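Long-range contacts in phenol hydroxylase component phN (Pseudomonas stutzeri, PDB 3U52), which carries a diiron centre and, as the large hydroxylase subunit of a bacterial multicomponent monooxygenase, probably uses dioxygen to turn phenol into catechol: residues Phe34-Phe39 with Ala185-Phe190; Glu40-Thr45 with Pro256-Trp261; Phe179-Ser184 with Asp263-Arg268. All coordinates share one frame; numbering follows the deposited sequence.

Contact 1: residues Phe34-Phe39 with Ala185-Phe190; sequences FPEEDF and AGPFEF
Pro187 is the residue most deeply engaged with the loop 34-39, and it meets Glu36 chiefly at the backbone: Pro187 CG lies 3.5 Å from Glu36 O, and its CD comes equally near. The Glu36 side chain passes obliquely beside the same proline ring, bringing OE1 to 3.9 Å from Pro187 CD, while its carboxylate is occupied by a salt bridge to Lys117 of helix 105-121 and by a bound glycerol.

One residue further on, Glu37 meets Phe188. Glu37 O lies at the ring edge, in the ring plane, 3.6 Å from Phe188 CE1, and Glu37 CB sits 4.0 Å from that same carbon. Phe188 reaches the loop because its CG stands anti to the carbonyl carbon (chi1 -65°), which carries the ring toward the loop. Glu37 turns its own carboxylate to Ser123. Phe188 also lines a xenon site with Trp47, Trp50 and Leu191.

Phe39 completes the contact. Its CZ is 3.5 Å from Gly186 CA, at the N-cap position of helix 187-216, and a beta carbon at Gly186 would clash with that ring atom.

Van der Waals contacts therefore carry the meeting of loop and helix start, some made by carbonyl oxygens and others by carbon alone, as where Phe39 CE2 comes to 4.2 Å from Pro187 CD. The two glutamate carboxylates spend their charge on Lys117, Ser123 and the glycerol, so the fit rests on shape, and the absence of a side chain at Gly186 is a geometric requirement of it.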
loop_
_atom_site.group_PDB
_atom_site.type_symbol
_atom_site.label_atom_id
_atom_site.label_comp_id
_atom_site.label_asym_id
_atom_site.label_seq_id
_atom_site.Cartn_x
_atom_site.Cartn_y
_atom_site.Cartn_z
ATOM N N PHE A 34 -22.140 -36.047 -13.058
ATOM C CA PHE A 34 -21.606 -36.113 -11.658
ATOM C C PHE A 34 -21.298 -37.540 -11.174
ATOM O O PHE A 34 -22.015 -38.061 -10.337
ATOM C CB PHE A 34 -22.576 -35.437 -10.682
ATOM C CG PHE A 34 -22.918 -34.033 -11.065
ATOM C CD1 PHE A 34 -24.160 -33.746 -11.602
ATOM C CD2 PHE A 34 -21.986 -32.978 -10.889
ATOM C CE1 PHE A 34 -24.481 -32.418 -11.951
ATOM C CE2 PHE A 34 -22.303 -31.689 -11.245
ATOM C CZ PHE A 34 -23.539 -31.406 -11.782
ATOM N N PRO A 35 -20.235 -38.168 -11.714
ATOM C CA PRO A 35 -19.936 -39.581 -11.509
ATOM C C PRO A 35 -19.244 -39.898 -10.195
ATOM O O PRO A 35 -19.157 -41.067 -9.841
ATOM C CB PRO A 35 -18.978 -39.898 -12.677
ATOM C CG PRO A 35 -18.225 -38.530 -12.881
ATOM C CD PRO A 35 -19.275 -37.505 -12.624
ATOM N N GLU A 36 -18.811 -38.880 -9.443
ATOM C CA GLU A 36 -17.933 -39.146 -8.276
ATOM C C GLU A 36 -18.633 -39.082 -6.934
ATOM O O GLU A 36 -18.019 -39.270 -5.894
ATOM C CB GLU A 36 -16.748 -38.181 -8.241
ATOM C CG GLU A 36 -15.785 -38.331 -9.363
ATOM C CD GLU A 36 -14.562 -37.472 -9.160
ATOM O OE1 GLU A 36 -14.341 -36.962 -8.019
ATOM O OE2 GLU A 36 -13.800 -37.333 -10.134
ATOM N N GLU A 37 -19.923 -38.851 -6.920
ATOM C CA GLU A 37 -20.528 -38.577 -5.611
ATOM C C GLU A 37 -21.301 -39.711 -4.943
ATOM O O GLU A 37 -22.016 -39.487 -3.952
ATOM C CB GLU A 37 -21.295 -37.246 -5.614
ATOM C CG GLU A 37 -22.382 -37.110 -6.598
ATOM C CD GLU A 37 -23.142 -35.778 -6.446
ATOM O OE1 GLU A 37 -22.676 -34.851 -5.730
ATOM O OE2 GLU A 37 -24.222 -35.665 -7.054
ATOM N N ASP A 38 -21.102 -40.935 -5.437
ATOM C CA ASP A 38 -21.772 -42.114 -4.869
ATOM C C ASP A 38 -20.840 -43.128 -4.211
ATOM O O ASP A 38 -21.280 -43.849 -3.303
ATOM C CB ASP A 38 -22.602 -42.853 -5.940
ATOM C CG ASP A 38 -23.850 -42.075 -6.378
ATOM O OD1 ASP A 38 -24.809 -41.932 -5.584
ATOM O OD2 ASP A 38 -23.886 -41.613 -7.535
ATOM N N PHE A 39 -19.589 -43.210 -4.681
ATOM C CA PHE A 39 -18.724 -44.336 -4.384
ATOM C C PHE A 39 -18.163 -44.352 -2.978
ATOM O O PHE A 39 -17.570 -45.340 -2.617
ATOM C CB PHE A 39 -17.566 -44.506 -5.381
ATOM C CG PHE A 39 -16.429 -43.530 -5.190
ATOM C CD1 PHE A 39 -15.320 -43.842 -4.367
ATOM C CD2 PHE A 39 -16.465 -42.302 -5.832
ATOM C CE1 PHE A 39 -14.273 -42.942 -4.207
ATOM C CE2 PHE A 39 -15.413 -41.396 -5.711
ATOM C CZ PHE A 39 -14.302 -41.700 -4.913
ATOM N N ALA A 185 -8.555 -39.177 -2.431
ATOM C CA ALA A 185 -9.798 -39.589 -1.806
ATOM C C ALA A 185 -10.954 -39.022 -2.669
ATOM O O ALA A 185 -10.719 -38.178 -3.547
ATOM C CB ALA A 185 -9.873 -39.030 -0.393
ATOM N N GLY A 186 -12.176 -39.512 -2.464
ATOM C CA GLY A 186 -13.346 -38.900 -3.126
ATOM C C GLY A 186 -13.673 -37.495 -2.589
ATOM O O GLY A 186 -12.976 -36.984 -1.659
ATOM N N PRO A 187 -14.689 -36.838 -3.194
ATOM C CA PRO A 187 -15.014 -35.440 -2.885
ATOM C C PRO A 187 -15.543 -35.157 -1.461
ATOM O O PRO A 187 -15.155 -34.156 -0.861
ATOM C CB PRO A 187 -16.062 -35.059 -3.973
ATOM C CG PRO A 187 -16.635 -36.415 -4.433
ATOM C CD PRO A 187 -15.527 -37.401 -4.280
ATOM N N PHE A 188 -16.387 -36.026 -0.908
ATOM C CA PHE A 188 -16.828 -35.834 0.475
ATOM C C PHE A 188 -15.711 -35.955 1.498
ATOM O O PHE A 188 -15.689 -35.191 2.496
ATOM C CB PHE A 188 -18.029 -36.726 0.824
ATOM C CG PHE A 188 -19.293 -36.372 0.036
ATOM C CD1 PHE A 188 -19.740 -37.205 -0.966
ATOM C CD2 PHE A 188 -20.021 -35.231 0.340
ATOM C CE1 PHE A 188 -20.891 -36.884 -1.701
ATOM C CE2 PHE A 188 -21.175 -34.881 -0.385
ATOM C CZ PHE A 188 -21.600 -35.727 -1.422
ATOM N N GLU A 189 -14.817 -36.912 1.281
ATOM C CA GLU A 189 -13.667 -37.071 2.202
ATOM C C GLU A 189 -12.715 -35.894 2.016
ATOM O O GLU A 189 -12.224 -35.336 3.000
ATOM C CB GLU A 189 -12.937 -38.406 2.016
ATOM C CG GLU A 189 -11.810 -38.587 3.051
ATOM C CD GLU A 189 -11.095 -39.923 2.968
ATOM O OE1 GLU A 189 -10.174 -40.110 3.769
ATOM O OE2 GLU A 189 -11.426 -40.802 2.141
ATOM N N PHE A 190 -12.521 -35.467 0.773
ATOM C CA PHE A 190 -11.660 -34.283 0.528
ATOM C C PHE A 190 -12.197 -33.098 1.356
ATOM O O PHE A 190 -11.431 -32.448 2.113
ATOM C CB PHE A 190 -11.572 -33.905 -0.950
ATOM C CG PHE A 190 -10.765 -32.626 -1.220
ATOM C CD1 PHE A 190 -9.379 -32.642 -1.263
ATOM C CD2 PHE A 190 -11.407 -31.406 -1.360
ATOM C CE1 PHE A 190 -8.641 -31.468 -1.497
ATOM C CE2 PHE A 190 -10.684 -30.238 -1.584
ATOM C CZ PHE A 190 -9.301 -30.279 -1.655
#

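Contact 2: residues Glu40-Thr45 with Pro256-Trp261; sequences EGIKIT and PIVQRW
Glu40 begins the approach to Trp261, where an irregular loop is laid across one helix, 254-283, of the largely helical, ferritin-like hydroxylase fold. The Glu40 side chain crosses the indole at about a right angle, with carboxylate and ring planes 38° apart. Its OE2 stands 3.7 Å from Trp261 CZ2, in an oblique approach to the ring. The carboxylate has stronger partners in the backbone of helix 187-216, at Phe188 and Glu189, so the indole carbons meet a group whose two oxygens are both already hydrogen-bonded.

Gly41 follows with a positive phi of 97°. A beta carbon here would be jammed against the carbonyl oxygen of Glu40 and would also come tightly against Ile257, so both the backbone and the packing call for glycine. Ile257 CD1 reaches the loop, 3.4 Å from Gly41 O.

Ile42 carries the apolar part of the contact. With CG1 anti to the carbonyl carbon (chi1 -67°), the longer branch is sent toward the helix: Ile42 CG1 is 3.7 Å from Trp261 CH2, and Ile42 CD1 is 4.0 Å from Ile257 CG2. Within the helix, Ile257 CG2 lies over one face of the same indole near its rim, so Ile42 CD1 touches both the indole, at Trp261 CZ3, and the isoleucine resting on it.

Beyond Ile42 the loop leaves helix 254-283 and runs beside helix 220-250, where Ile44 packs on Phe246. The outermost touch of Ile42 on helix 254-283 is made by the same terminal methyl, Ile42 CD1, which lies 4.4 Å from Val258 CG2.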
loop_
_atom_site.group_PDB
_atom_site.type_symbol
_atom_site.label_atom_id
_atom_site.label_comp_id
_atom_site.label_asym_id
_atom_site.label_seq_id
_atom_site.Cartn_x
_atom_site.Cartn_y
_atom_site.Cartn_z
ATOM N N GLU A 40 -18.343 -43.268 -2.209
ATOM C CA GLU A 40 -17.820 -43.173 -0.832
ATOM C C GLU A 40 -18.820 -43.692 0.222
ATOM O O GLU A 40 -18.466 -43.908 1.384
ATOM C CB GLU A 40 -17.446 -41.703 -0.502
ATOM C CG GLU A 40 -16.157 -41.230 -1.168
ATOM C CD GLU A 40 -15.964 -39.716 -1.010
ATOM O OE1 GLU A 40 -16.764 -38.933 -1.573
ATOM O OE2 GLU A 40 -15.004 -39.317 -0.321
ATOM N N GLY A 41 -20.061 -43.893 -0.187
ATOM C CA GLY A 41 -21.099 -44.317 0.732
ATOM C C GLY A 41 -21.947 -43.193 1.257
ATOM O O GLY A 41 -22.918 -43.445 1.980
ATOM N N ILE A 42 -21.601 -41.934 0.947
ATOM C CA ILE A 42 -22.364 -40.789 1.486
ATOM C C ILE A 42 -23.676 -40.601 0.722
ATOM O O ILE A 42 -23.672 -40.642 -0.486
ATOM C CB ILE A 42 -21.527 -39.459 1.443
ATOM C CG1 ILE A 42 -20.343 -39.558 2.434
ATOM C CG2 ILE A 42 -22.419 -38.271 1.721
ATOM C CD1 ILE A 42 -20.757 -39.507 3.940
ATOM N N LYS A 43 -24.782 -40.387 1.441
ATOM C CA LYS A 43 -26.086 -40.255 0.825
ATOM C C LYS A 43 -26.551 -38.833 1.004
ATOM O O LYS A 43 -26.549 -38.318 2.130
ATOM C CB LYS A 43 -27.092 -41.188 1.481
ATOM C CG LYS A 43 -26.693 -42.668 1.435
ATOM C CD LYS A 43 -27.942 -43.573 1.525
ATOM C CE LYS A 43 -27.578 -45.045 1.609
ATOM N NZ LYS A 43 -26.933 -45.309 2.931
ATOM N N ILE A 44 -26.903 -38.183 -0.116
ATOM C CA ILE A 44 -27.462 -36.862 -0.050
ATOM C C ILE A 44 -28.939 -36.982 -0.364
ATOM O O ILE A 44 -29.326 -37.501 -1.404
ATOM C CB ILE A 44 -26.772 -35.838 -0.991
ATOM C CG1 ILE A 44 -25.256 -35.768 -0.715
ATOM C CG2 ILE A 44 -27.421 -34.407 -0.798
ATOM C CD1 ILE A 44 -24.880 -35.366 0.688
ATOM N N THR A 45 -29.738 -36.488 0.557
ATOM C CA THR A 45 -31.202 -36.506 0.509
ATOM C C THR A 45 -31.809 -35.281 -0.228
ATOM O O THR A 45 -32.820 -35.414 -0.921
ATOM C CB THR A 45 -31.708 -36.616 1.946
ATOM O OG1 THR A 45 -31.722 -38.010 2.322
ATOM C CG2 THR A 45 -33.070 -35.965 2.127
ATOM N N PRO A 256 -21.598 -42.760 10.730
ATOM C CA PRO A 256 -20.367 -43.527 11.008
ATOM C C PRO A 256 -19.233 -43.314 9.980
ATOM O O PRO A 256 -18.061 -43.421 10.338
ATOM C CB PRO A 256 -20.841 -44.981 10.982
ATOM C CG PRO A 256 -22.083 -44.932 10.125
ATOM C CD PRO A 256 -22.751 -43.655 10.476
ATOM N N ILE A 257 -19.576 -43.016 8.727
ATOM C CA ILE A 257 -18.542 -42.741 7.716
ATOM C C ILE A 257 -17.776 -41.457 8.101
ATOM O O ILE A 257 -16.545 -41.418 8.034
ATOM C CB ILE A 257 -19.166 -42.557 6.300
ATOM C CG1 ILE A 257 -19.974 -43.829 5.902
ATOM C CG2 ILE A 257 -18.044 -42.185 5.284
ATOM C CD1 ILE A 257 -20.792 -43.661 4.608
ATOM N N VAL A 258 -18.534 -40.416 8.466
ATOM C CA VAL A 258 -17.959 -39.139 8.872
ATOM C C VAL A 258 -17.152 -39.334 10.125
ATOM O O VAL A 258 -16.109 -38.732 10.277
ATOM C CB VAL A 258 -19.043 -38.034 9.115
ATOM C CG1 VAL A 258 -18.434 -36.813 9.760
ATOM C CG2 VAL A 258 -19.694 -37.614 7.793
ATOM N N GLN A 259 -17.621 -40.186 11.037
ATOM C CA GLN A 259 -16.849 -40.438 12.272
ATOM C C GLN A 259 -15.451 -40.993 11.971
ATOM O O GLN A 259 -14.431 -40.565 12.568
ATOM C CB GLN A 259 -17.591 -41.413 13.235
ATOM C CG GLN A 259 -16.777 -41.584 14.543
ATOM C CD GLN A 259 -16.804 -40.318 15.377
ATOM O OE1 GLN A 259 -15.771 -39.664 15.631
ATOM N NE2 GLN A 259 -17.971 -39.960 15.807
ATOM N N ARG A 260 -15.397 -41.966 11.075
ATOM C CA ARG A 260 -14.118 -42.531 10.675
ATOM C C ARG A 260 -13.209 -41.482 10.018
ATOM O O ARG A 260 -11.993 -41.502 10.241
ATOM C CB ARG A 260 -14.300 -43.691 9.685
ATOM C CG ARG A 260 -14.747 -45.012 10.334
ATOM C CD ARG A 260 -15.002 -46.092 9.234
ATOM N NE ARG A 260 -16.299 -46.726 9.517
ATOM C CZ ARG A 260 -17.305 -46.867 8.667
ATOM N NH1 ARG A 260 -17.204 -46.494 7.396
ATOM N NH2 ARG A 260 -18.413 -47.435 9.106
ATOM N N TRP A 261 -13.772 -40.631 9.156
ATOM C CA TRP A 261 -12.963 -39.537 8.554
ATOM C C TRP A 261 -12.467 -38.555 9.589
ATOM O O TRP A 261 -11.367 -38.067 9.466
ATOM C CB TRP A 261 -13.704 -38.751 7.463
ATOM C CG TRP A 261 -13.995 -39.580 6.243
ATOM C CD1 TRP A 261 -13.302 -40.673 5.806
ATOM C CD2 TRP A 261 -15.016 -39.333 5.284
ATOM N NE1 TRP A 261 -13.864 -41.152 4.641
ATOM C CE2 TRP A 261 -14.912 -40.342 4.293
ATOM C CE3 TRP A 261 -16.013 -38.349 5.163
ATOM C CZ2 TRP A 261 -15.767 -40.396 3.163
ATOM C CZ3 TRP A 261 -16.876 -38.414 4.049
ATOM C CH2 TRP A 261 -16.745 -39.439 3.084
#

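Contact 3: residues Phe179-Ser184 with Asp263-Arg268; sequences FDDARS and DKWFWR
Asp181 projects from helix 173-184 between two basic side chains of helix 254-283 and forms a salt bridge with each, a buried network that ties these two helices together in the helical hydroxylase fold. Lys264 NZ donates to Asp181 OD1 at 2.8 Å, on the syn side and somewhat out of the carboxylate plane. Arg268 NH1 donates to Asp181 OD2 at 2.7 Å, meeting its anti lone pair from within the guanidinium plane, with a bent N-H...O angle of 148°. Asp181 CG stands trans to the backbone nitrogen (chi1 -171°), extending the carboxylate across the gap between helices.

Beside this network Trp265 tucks its six-membered ring against the neighbouring helix, its CH2 lying 3.5 Å from Ala182 N and 3.8 Å from Ala182 CB. Lys264 CE rests above one face of the indole.

Further out, Asp181 also receives Lys446 on OD1 and Tyr447 on OD2. Glu189 is a further partner of Lys264 and Trp265, and Ser177 meets Arg268 NH2.

The segment axes run nearly antiparallel (156°), 12.1 Å apart, and Lys264, Trp265 and Arg268 span much of that distance. An alanine in place of Asp181 removes the shared carboxylate, which would probably leave Arg268 NH1 without its acidic mate, while Lys264 would lean on Glu189 and Glu443. Although buried, the carboxylate is probably kept charged by Lys264, Arg268 and Lys446 around it.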
loop_
_atom_site.group_PDB
_atom_site.type_symbol
_atom_site.label_atom_id
_atom_site.label_comp_id
_atom_site.label_asym_id
_atom_site.label_seq_id
_atom_site.Cartn_x
_atom_site.Cartn_y
_atom_site.Cartn_z
ATOM N N PHE A 179 -1.547 -34.159 1.824
ATOM C CA PHE A 179 -2.431 -33.641 0.793
ATOM C C PHE A 179 -2.698 -34.596 -0.400
ATOM O O PHE A 179 -3.758 -34.501 -1.017
ATOM C CB PHE A 179 -1.945 -32.247 0.284
ATOM C CG PHE A 179 -3.055 -31.235 0.271
ATOM C CD1 PHE A 179 -3.348 -30.505 1.393
ATOM C CD2 PHE A 179 -3.835 -31.070 -0.869
ATOM C CE1 PHE A 179 -4.441 -29.585 1.413
ATOM C CE2 PHE A 179 -4.903 -30.157 -0.890
ATOM C CZ PHE A 179 -5.209 -29.417 0.251
ATOM N N ASP A 180 -1.731 -35.453 -0.749
ATOM C CA ASP A 180 -1.943 -36.504 -1.785
ATOM C C ASP A 180 -3.040 -37.438 -1.312
ATOM O O ASP A 180 -3.857 -37.815 -2.092
ATOM C CB ASP A 180 -0.680 -37.299 -2.060
ATOM C CG ASP A 180 0.294 -36.580 -2.977
ATOM O OD1 ASP A 180 0.006 -35.417 -3.416
ATOM O OD2 ASP A 180 1.378 -37.175 -3.293
ATOM N N ASP A 181 -3.059 -37.786 -0.025
ATOM C CA ASP A 181 -4.087 -38.648 0.574
ATOM C C ASP A 181 -5.455 -38.013 0.370
ATOM O O ASP A 181 -6.359 -38.651 -0.185
ATOM C CB ASP A 181 -3.699 -38.876 2.050
ATOM C CG ASP A 181 -4.550 -39.930 2.784
ATOM O OD1 ASP A 181 -5.678 -40.232 2.384
ATOM O OD2 ASP A 181 -4.074 -40.414 3.836
ATOM N N ALA A 182 -5.599 -36.716 0.721
ATOM C CA ALA A 182 -6.885 -36.014 0.535
ATOM C C ALA A 182 -7.323 -35.910 -0.932
ATOM O O ALA A 182 -8.483 -36.137 -1.235
ATOM C CB ALA A 182 -6.834 -34.578 1.184
ATOM N N ARG A 183 -6.406 -35.560 -1.826
ATOM C CA ARG A 183 -6.790 -35.401 -3.246
ATOM C C ARG A 183 -7.010 -36.753 -4.006
ATOM O O ARG A 183 -7.720 -36.805 -5.009
ATOM C CB ARG A 183 -5.746 -34.595 -3.961
ATOM C CG ARG A 183 -5.708 -33.116 -3.530
ATOM C CD ARG A 183 -5.111 -32.322 -4.661
ATOM N NE ARG A 183 -3.687 -32.578 -4.779
ATOM C CZ ARG A 183 -2.981 -32.544 -5.911
ATOM N NH1 ARG A 183 -1.669 -32.777 -5.871
ATOM N NH2 ARG A 183 -3.569 -32.324 -7.081
ATOM N N SER A 184 -6.431 -37.840 -3.506
ATOM C CA SER A 184 -6.755 -39.125 -4.064
ATOM C C SER A 184 -8.067 -39.707 -3.558
ATOM O O SER A 184 -8.606 -40.652 -4.158
ATOM C CB SER A 184 -5.601 -40.064 -3.873
ATOM O OG SER A 184 -5.370 -40.299 -2.509
ATOM N N ASP A 263 -11.804 -39.272 12.750
ATOM C CA ASP A 263 -10.709 -39.980 13.433
ATOM C C ASP A 263 -9.421 -39.997 12.594
ATOM O O ASP A 263 -8.336 -39.705 13.126
ATOM C CB ASP A 263 -11.124 -41.416 13.716
ATOM C CG ASP A 263 -12.221 -41.545 14.787
ATOM O OD1 ASP A 263 -12.840 -42.645 14.834
ATOM O OD2 ASP A 263 -12.502 -40.605 15.576
ATOM N N LYS A 264 -9.536 -40.332 11.298
ATOM C CA LYS A 264 -8.356 -40.341 10.359
ATOM C C LYS A 264 -7.689 -38.939 10.195
ATOM O O LYS A 264 -6.460 -38.777 10.344
ATOM C CB LYS A 264 -8.789 -40.833 8.983
ATOM C CG LYS A 264 -7.682 -40.789 7.919
ATOM C CD LYS A 264 -8.211 -41.238 6.556
ATOM C CE LYS A 264 -7.193 -40.790 5.534
ATOM N NZ LYS A 264 -7.638 -41.286 4.163
ATOM N N TRP A 265 -8.502 -37.917 9.952
ATOM C CA TRP A 265 -7.948 -36.633 9.583
ATOM C C TRP A 265 -7.565 -35.839 10.809
ATOM O O TRP A 265 -6.680 -35.022 10.742
ATOM C CB TRP A 265 -8.943 -35.865 8.669
ATOM C CG TRP A 265 -8.858 -36.537 7.300
ATOM C CD1 TRP A 265 -9.767 -37.379 6.750
ATOM C CD2 TRP A 265 -7.734 -36.494 6.383
ATOM N NE1 TRP A 265 -9.297 -37.861 5.538
ATOM C CE2 TRP A 265 -8.070 -37.294 5.282
ATOM C CE3 TRP A 265 -6.513 -35.794 6.370
ATOM C CZ2 TRP A 265 -7.203 -37.458 4.154
ATOM C CZ3 TRP A 265 -5.629 -35.964 5.255
ATOM C CH2 TRP A 265 -5.996 -36.789 4.177
ATOM N N PHE A 266 -8.254 -36.057 11.928
ATOM C CA PHE A 266 -7.704 -35.559 13.195
ATOM C C PHE A 266 -6.279 -36.038 13.329
ATOM O O PHE A 266 -5.375 -35.220 13.628
ATOM C CB PHE A 266 -8.475 -36.026 14.455
ATOM C CG PHE A 266 -7.751 -35.682 15.727
ATOM C CD1 PHE A 266 -7.085 -36.673 16.460
ATOM C CD2 PHE A 266 -7.665 -34.331 16.135
ATOM C CE1 PHE A 266 -6.363 -36.345 17.605
ATOM C CE2 PHE A 266 -6.959 -34.001 17.331
ATOM C CZ PHE A 266 -6.281 -35.012 18.024
ATOM N N TRP A 267 -6.067 -37.339 13.144
ATOM C CA TRP A 267 -4.781 -37.937 13.469
ATOM C C TRP A 267 -3.698 -37.549 12.441
ATOM O O TRP A 267 -2.611 -37.137 12.806
ATOM C CB TRP A 267 -4.870 -39.451 13.726
ATOM C CG TRP A 267 -3.525 -39.926 14.229
ATOM C CD1 TRP A 267 -2.548 -40.538 13.509
ATOM C CD2 TRP A 267 -3.025 -39.819 15.570
ATOM N NE1 TRP A 267 -1.469 -40.784 14.306
ATOM C CE2 TRP A 267 -1.728 -40.343 15.574
ATOM C CE3 TRP A 267 -3.547 -39.296 16.760
ATOM C CZ2 TRP A 267 -0.920 -40.389 16.746
ATOM C CZ3 TRP A 267 -2.755 -39.345 17.926
ATOM C CH2 TRP A 267 -1.468 -39.887 17.909
ATOM N N ARG A 268 -4.032 -37.592 11.150
ATOM C CA ARG A 268 -3.130 -37.050 10.123
ATOM C C ARG A 268 -2.811 -35.538 10.288
ATOM O O ARG A 268 -1.673 -35.115 10.079
ATOM C CB ARG A 268 -3.692 -37.325 8.706
ATOM C CG ARG A 268 -3.587 -38.823 8.309
ATOM C CD ARG A 268 -3.195 -38.987 6.781
ATOM N NE ARG A 268 -1.812 -38.563 6.561
ATOM C CZ ARG A 268 -1.060 -38.944 5.539
ATOM N NH1 ARG A 268 -1.555 -39.738 4.615
ATOM N NH2 ARG A 268 0.188 -38.505 5.422
#

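In the fold
The first segments of contacts 1 and 2 are consecutive in one loop, the contact centres lie about 10 Å apart, and Glu40 joins them: its OE1 is 3.0 Å from Phe188 N and its OE2 is 2.9 Å from Glu189 N. Glu189 then ties contact 1 to contact 3, about 14 Å away between centres, with its OE1 2.8 Å from Lys264 NZ. Contacts 2 and 3 share helix 254-283. Helix 187-216 is thus fixed at its start from both the loop and helix 254-283, and further along it supplies the iron ligand Glu199. A bound xenon lies about 4 Å from the nearest side-chain atom of Phe188.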